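Local coordinates for protein pullulanase (Bacillus acidopullulyticus, PDB 2WAN) that hydrolyses the alpha-1,6-glucosidic linkages of pullulan and probably those of related branched glucans such as partly degraded starch, at residues A[571-576]-A[597-602]; A[564-569]-A[580-585]. One frame throughout, in Å; residues are numbered along the deposited sequence.

Interaction 1 of 2, residues A[571-576]-A[597-602]; sequences QYYYRT and PMAQKF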
loop_
_atom_site.group_PDB
_atom_site.type_symbol
_atom_site.label_atom_id
_atom_site.label_comp_id
_atom_site.label_asym_id
_atom_site.label_seq_id
_atom_site.Cartn_x
_atom_site.Cartn_y
_atom_site.Cartn_z
ATOM N N GLN A 571 -13.936 1.176 -16.644
ATOM C CA GLN A 571 -13.934 1.735 -15.271
ATOM C C GLN A 571 -13.826 0.783 -14.090
ATOM O O GLN A 571 -13.438 1.212 -13.005
ATOM C CB GLN A 571 -15.139 2.652 -15.022
ATOM C CG GLN A 571 -15.164 3.912 -15.872
ATOM C CD GLN A 571 -16.316 4.813 -15.462
ATOM O OE1 GLN A 571 -16.981 4.564 -14.451
ATOM N NE2 GLN A 571 -16.568 5.850 -16.251
ATOM N N TYR A 572 -14.200 -0.479 -14.277
ATOM C CA TYR A 572 -14.413 -1.395 -13.171
ATOM C C TYR A 572 -13.162 -1.702 -12.341
ATOM O O TYR A 572 -13.277 -2.032 -11.162
ATOM C CB TYR A 572 -15.045 -2.709 -13.659
ATOM C CG TYR A 572 -15.433 -3.640 -12.525
ATOM C CD1 TYR A 572 -16.600 -3.425 -11.792
ATOM C CD2 TYR A 572 -14.641 -4.745 -12.197
ATOM C CE1 TYR A 572 -16.954 -4.259 -10.764
ATOM C CE2 TYR A 572 -14.984 -5.587 -11.167
ATOM C CZ TYR A 572 -16.148 -5.342 -10.452
ATOM O OH TYR A 572 -16.499 -6.160 -9.438
ATOM N N TYR A 573 -11.982 -1.621 -12.955
ATOM C CA TYR A 573 -10.744 -1.896 -12.195
ATOM C C TYR A 573 -10.323 -0.721 -11.308
ATOM O O TYR A 573 -9.361 -0.851 -10.537
ATOM C CB TYR A 573 -9.587 -2.320 -13.124
ATOM C CG TYR A 573 -9.716 -3.733 -13.672
ATOM C CD1 TYR A 573 -9.251 -4.836 -12.935
ATOM C CD2 TYR A 573 -10.290 -3.966 -14.928
ATOM C CE1 TYR A 573 -9.360 -6.146 -13.434
ATOM C CE2 TYR A 573 -10.409 -5.262 -15.436
ATOM C CZ TYR A 573 -9.941 -6.348 -14.683
ATOM O OH TYR A 573 -10.038 -7.634 -15.198
ATOM N N TYR A 574 -11.048 0.396 -11.395
ATOM C CA TYR A 574 -10.684 1.648 -10.698
ATOM C C TYR A 574 -11.812 2.106 -9.771
ATOM O O TYR A 574 -12.957 1.714 -9.961
ATOM C CB TYR A 574 -10.447 2.756 -11.717
ATOM C CG TYR A 574 -9.344 2.426 -12.684
ATOM C CD1 TYR A 574 -8.010 2.588 -12.317
ATOM C CD2 TYR A 574 -9.625 1.905 -13.948
ATOM C CE1 TYR A 574 -6.972 2.247 -13.189
ATOM C CE2 TYR A 574 -8.590 1.576 -14.837
ATOM C CZ TYR A 574 -7.273 1.750 -14.451
ATOM O OH TYR A 574 -6.232 1.436 -15.304
ATOM N N ARG A 575 -11.488 2.949 -8.788
ATOM C CA ARG A 575 -12.512 3.525 -7.913
ATOM C C ARG A 575 -13.118 4.781 -8.536
ATOM O O ARG A 575 -12.415 5.648 -9.043
ATOM C CB ARG A 575 -11.974 3.785 -6.492
ATOM C CG ARG A 575 -11.495 2.503 -5.784
ATOM C CD ARG A 575 -11.017 2.737 -4.334
ATOM N NE ARG A 575 -10.657 1.449 -3.750
ATOM C CZ ARG A 575 -9.472 1.134 -3.233
ATOM N NH1 ARG A 575 -8.501 2.039 -3.155
ATOM N NH2 ARG A 575 -9.276 -0.097 -2.760
ATOM N N THR A 576 -14.444 4.852 -8.519
ATOM C CA THR A 576 -15.141 6.036 -9.020
ATOM C C THR A 576 -16.134 6.493 -7.950
ATOM O O THR A 576 -16.549 5.695 -7.106
ATOM C CB THR A 576 -15.894 5.761 -10.340
ATOM O OG1 THR A 576 -16.842 4.711 -10.140
ATOM C CG2 THR A 576 -14.919 5.371 -11.460
ATOM N N PRO A 597 -14.083 -7.882 -6.529
ATOM C CA PRO A 597 -13.496 -9.234 -6.452
ATOM C C PRO A 597 -12.489 -9.605 -7.561
ATOM O O PRO A 597 -11.416 -10.150 -7.250
ATOM C CB PRO A 597 -14.720 -10.149 -6.499
ATOM C CG PRO A 597 -15.786 -9.315 -5.774
ATOM C CD PRO A 597 -15.536 -7.901 -6.238
ATOM N N MET A 598 -12.819 -9.327 -8.827
ATOM C CA MET A 598 -11.916 -9.695 -9.931
ATOM C C MET A 598 -10.687 -8.797 -10.010
ATOM O O MET A 598 -9.641 -9.220 -10.504
ATOM C CB MET A 598 -12.647 -9.779 -11.277
ATOM C CG MET A 598 -13.618 -10.977 -11.386
ATOM S SD MET A 598 -12.923 -12.625 -11.181
ATOM C CE MET A 598 -11.946 -12.789 -12.671
ATOM N N ALA A 599 -10.809 -7.563 -9.520
ATOM C CA ALA A 599 -9.656 -6.679 -9.425
ATOM C C ALA A 599 -8.739 -7.205 -8.303
ATOM O O ALA A 599 -7.510 -7.322 -8.472
ATOM C CB ALA A 599 -10.110 -5.248 -9.172
ATOM N N GLN A 600 -9.334 -7.556 -7.166
ATOM C CA GLN A 600 -8.568 -8.190 -6.089
ATOM C C GLN A 600 -7.878 -9.477 -6.573
ATOM O O GLN A 600 -6.703 -9.710 -6.274
ATOM C CB GLN A 600 -9.472 -8.496 -4.883
ATOM C CG GLN A 600 -8.713 -9.008 -3.632
ATOM C CD GLN A 600 -9.677 -9.530 -2.577
ATOM O OE1 GLN A 600 -10.351 -10.535 -2.791
ATOM N NE2 GLN A 600 -9.764 -8.831 -1.447
ATOM N N LYS A 601 -8.613 -10.313 -7.305
ATOM C CA LYS A 601 -8.038 -11.543 -7.862
ATOM C C LYS A 601 -6.843 -11.255 -8.765
ATOM O O LYS A 601 -5.859 -11.998 -8.722
ATOM C CB LYS A 601 -9.100 -12.353 -8.618
ATOM C CG LYS A 601 -8.527 -13.600 -9.325
ATOM C CD LYS A 601 -9.630 -14.378 -10.032
ATOM C CE LYS A 601 -9.078 -15.495 -10.934
ATOM N NZ LYS A 601 -8.002 -16.309 -10.272
ATOM N N PHE A 602 -6.914 -10.176 -9.553
ATOM C CA PHE A 602 -5.804 -9.808 -10.415
ATOM C C PHE A 602 -4.524 -9.589 -9.593
ATOM O O PHE A 602 -3.434 -10.028 -9.976
ATOM C CB PHE A 602 -6.103 -8.538 -11.242
ATOM C CG PHE A 602 -4.907 -8.061 -12.024
ATOM C CD1 PHE A 602 -4.625 -8.621 -13.266
ATOM C CD2 PHE A 602 -4.006 -7.117 -11.487
ATOM C CE1 PHE A 602 -3.494 -8.232 -13.993
ATOM C CE2 PHE A 602 -2.877 -6.734 -12.212
ATOM C CZ PHE A 602 -2.629 -7.296 -13.462
HETATM O O HOH W 1 -15.406 -8.680 -9.585
#
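Pro-597 opens helix 597-614 and meets the phenol end of Tyr-572. Its CD lies 3.8 Å from Tyr-572 OH, and the Tyr-572 side chain runs roughly perpendicular to that of Pro-597. Tyr-572 has CG anti to the backbone N (chi1 -174°), and this torsion brings its phenol end to the start of the helix. Its hydroxyl donates to Asn-307 and also takes a hydrogen bond from a water, at 2.8 Å from Tyr-572 OH to the water oxygen.

Met-598 follows, and its backbone N donates to the same water. This N-H belongs to the first helical turn and has no earlier helix carbonyl to bond, so the water supplies its acceptor and ties it to the tyrosine. The Met-598 side chain touches Trp-332 of strand 326-332, as Tyr-573 does.

The helix follows the third strand of the catalytic (beta/alpha)8 barrel, 547-552, and leads to the fourth, 618-621. Residues 571-576 belong to the long connection before it, the place where domain B sits in many alpha-amylase relatives.

Ala-599 makes the closest approach to Tyr-573. Its CB comes obliquely to the ring, 3.9 Å from Tyr-573 CD1, and its CA stands 4.1 Å from Tyr-573 CE1. Both tyrosines occupy the central positions of a type I turn from Gln-571 to Tyr-574, closed by Tyr-574 N to Gln-571 O at 3.0 Å.

Interaction 2 of 2, residues A[564-569]-A[580-585]; sequences DFDKIV and GNYTNG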
loop_
_atom_site.group_PDB
_atom_site.type_symbol
_atom_site.label_atom_id
_atom_site.label_comp_id
_atom_site.label_asym_id
_atom_site.label_seq_id
_atom_site.Cartn_x
_atom_site.Cartn_y
_atom_site.Cartn_z
ATOM N N ASP A 564 -5.133 -0.960 -20.507
ATOM C CA ASP A 564 -5.740 -2.242 -20.878
ATOM C C ASP A 564 -6.966 -2.570 -20.021
ATOM O O ASP A 564 -7.975 -3.047 -20.542
ATOM C CB ASP A 564 -4.699 -3.361 -20.820
ATOM C CG ASP A 564 -3.576 -3.143 -21.819
ATOM O OD1 ASP A 564 -3.891 -2.854 -22.997
ATOM O OD2 ASP A 564 -2.386 -3.196 -21.425
ATOM N N PHE A 565 -6.900 -2.261 -18.724
ATOM C CA PHE A 565 -8.052 -2.462 -17.831
ATOM C C PHE A 565 -9.328 -1.789 -18.363
ATOM O O PHE A 565 -10.379 -2.434 -18.435
ATOM C CB PHE A 565 -7.756 -1.932 -16.417
ATOM C CG PHE A 565 -6.771 -2.782 -15.618
ATOM C CD1 PHE A 565 -6.757 -4.164 -15.731
ATOM C CD2 PHE A 565 -5.907 -2.180 -14.704
ATOM C CE1 PHE A 565 -5.864 -4.943 -14.991
ATOM C CE2 PHE A 565 -5.019 -2.942 -13.955
ATOM C CZ PHE A 565 -5.000 -4.325 -14.099
ATOM N N ASP A 566 -9.230 -0.509 -18.728
ATOM C CA ASP A 566 -10.403 0.276 -19.140
ATOM C C ASP A 566 -10.879 -0.105 -20.526
ATOM O O ASP A 566 -12.061 0.065 -20.839
ATOM C CB ASP A 566 -10.145 1.791 -19.076
ATOM C CG ASP A 566 -10.590 2.408 -17.748
ATOM O OD1 ASP A 566 -11.258 1.707 -16.954
ATOM O OD2 ASP A 566 -10.245 3.586 -17.495
ATOM N N LYS A 567 -9.969 -0.636 -21.347
ATOM C CA LYS A 567 -10.366 -1.126 -22.677
ATOM C C LYS A 567 -11.082 -2.490 -22.624
ATOM O O LYS A 567 -11.789 -2.861 -23.561
ATOM C CB LYS A 567 -9.168 -1.131 -23.648
ATOM C CG LYS A 567 -8.649 0.281 -23.976
ATOM C CD LYS A 567 -7.520 0.296 -25.022
ATOM C CE LYS A 567 -6.180 -0.252 -24.521
ATOM N NZ LYS A 567 -5.152 -0.151 -25.616
ATOM N N ILE A 568 -10.917 -3.232 -21.533
ATOM C CA ILE A 568 -11.521 -4.560 -21.413
ATOM C C ILE A 568 -12.808 -4.521 -20.581
ATOM O O ILE A 568 -13.828 -5.083 -20.993
ATOM C CB ILE A 568 -10.501 -5.608 -20.869
ATOM C CG1 ILE A 568 -9.283 -5.670 -21.803
ATOM C CG2 ILE A 568 -11.158 -7.012 -20.707
ATOM C CD1 ILE A 568 -8.118 -6.488 -21.266
ATOM N N VAL A 569 -12.757 -3.868 -19.419
ATOM C CA VAL A 569 -13.927 -3.740 -18.538
ATOM C C VAL A 569 -14.004 -2.279 -18.064
ATOM O O VAL A 569 -13.457 -1.942 -16.999
ATOM C CB VAL A 569 -13.874 -4.689 -17.306
ATOM C CG1 VAL A 569 -15.254 -4.798 -16.649
ATOM C CG2 VAL A 569 -13.390 -6.096 -17.685
ATOM N N GLY A 580 -19.472 9.708 -11.064
ATOM C CA GLY A 580 -18.864 8.967 -12.165
ATOM C C GLY A 580 -17.432 9.361 -12.485
ATOM O O GLY A 580 -16.917 9.037 -13.566
ATOM N N ASN A 581 -16.782 10.055 -11.549
ATOM C CA ASN A 581 -15.398 10.480 -11.712
ATOM C C ASN A 581 -14.422 9.528 -11.030
ATOM O O ASN A 581 -14.750 8.946 -10.008
ATOM C CB ASN A 581 -15.214 11.895 -11.149
ATOM C CG ASN A 581 -15.912 12.950 -11.991
ATOM O OD1 ASN A 581 -16.750 13.705 -11.491
ATOM N ND2 ASN A 581 -15.584 12.995 -13.276
ATOM N N TYR A 582 -13.232 9.367 -11.599
ATOM C CA TYR A 582 -12.188 8.558 -10.963
ATOM C C TYR A 582 -11.700 9.256 -9.690
ATOM O O TYR A 582 -11.365 10.434 -9.733
ATOM C CB TYR A 582 -11.004 8.393 -11.908
ATOM C CG TYR A 582 -11.275 7.570 -13.155
ATOM C CD1 TYR A 582 -11.603 8.185 -14.366
ATOM C CD2 TYR A 582 -11.163 6.178 -13.132
ATOM C CE1 TYR A 582 -11.835 7.422 -15.531
ATOM C CE2 TYR A 582 -11.393 5.408 -14.284
ATOM C CZ TYR A 582 -11.726 6.035 -15.475
ATOM O OH TYR A 582 -11.954 5.274 -16.611
ATOM N N THR A 583 -11.664 8.530 -8.575
ATOM C CA THR A 583 -11.142 9.097 -7.319
ATOM C C THR A 583 -9.606 9.077 -7.341
ATOM O O THR A 583 -9.004 8.291 -8.084
ATOM C CB THR A 583 -11.700 8.404 -6.058
ATOM O OG1 THR A 583 -11.444 6.999 -6.111
ATOM C CG2 THR A 583 -13.226 8.613 -5.945
ATOM N N ASN A 584 -8.988 9.942 -6.535
ATOM C CA ASN A 584 -7.548 10.198 -6.614
ATOM C C ASN A 584 -6.756 9.708 -5.378
ATOM O O ASN A 584 -5.901 10.421 -4.865
ATOM C CB ASN A 584 -7.347 11.699 -6.860
ATOM C CG ASN A 584 -5.939 12.067 -7.236
ATOM O OD1 ASN A 584 -5.209 11.295 -7.867
ATOM N ND2 ASN A 584 -5.546 13.274 -6.860
ATOM N N GLY A 585 -7.037 8.483 -4.928
ATOM C CA GLY A 585 -6.357 7.905 -3.752
ATOM C C GLY A 585 -4.842 7.873 -3.817
ATOM O O GLY A 585 -4.166 8.027 -2.791
#
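Asp-566 and Tyr-582 make the whole contact between helix 564-568 and the loop segment 580-585. Both segments belong to the long connection after the third strand of the catalytic (beta/alpha)8 barrel. The two side chains reach out to each other and meet at their polar ends.

Asp-566 CB points toward the loop but stops 4.6 Å from Tyr-582 OH. CG comes nearer, and from it the carboxylate divides its work. OD1 turns back to the chain just after the helix and accepts from the backbone N of Gln-571, the stronger polar partner of this side chain. OD2 accepts from the backbone N of Met-561, before the helix, and lies 2.6 Å from Tyr-582 OH. That last hydrogen bond is weak.

The carboxylate and ring planes are 46° apart. Tyr-582 has CG anti to its carbonyl carbon (chi1 -67°), which brings the hydroxyl up to the helix and the ring past Gln-571, whose side chain it touches. The Asp-566 carboxylate is buried, and its backbone partners lie on both sides of the helix in sequence. With an alanine here, the N-H groups of Met-561 and Gln-571 would probably lose their acceptor, and the Tyr-582 hydroxyl its carboxylate mate. Beyond the hydroxyl, the nearest ring carbon to Asp-566 OD2 is Tyr-582 CZ, at 3.5 Å.

After barrel strand 547-552 the chain forms helix 564-568, then runs through 571-576 and 580-585 before entering helix 597-614. Interaction 2 closes the first loop, with ten residues between its segments. Interaction 1 closes a second, with twenty. The two cross, because 571-576 lies within the first loop and 580-585 within the second. They also touch directly: Arg-575 O and Thr-583 N are 3.0 Å apart, probably a hydrogen bond. Phe-565, in the first segment of interaction 2, stacks on Tyr-573 and meets Phe-602 edge-to-face. Together they fold the connection between barrel strands 547-552 and 618-621 back on both of its helices.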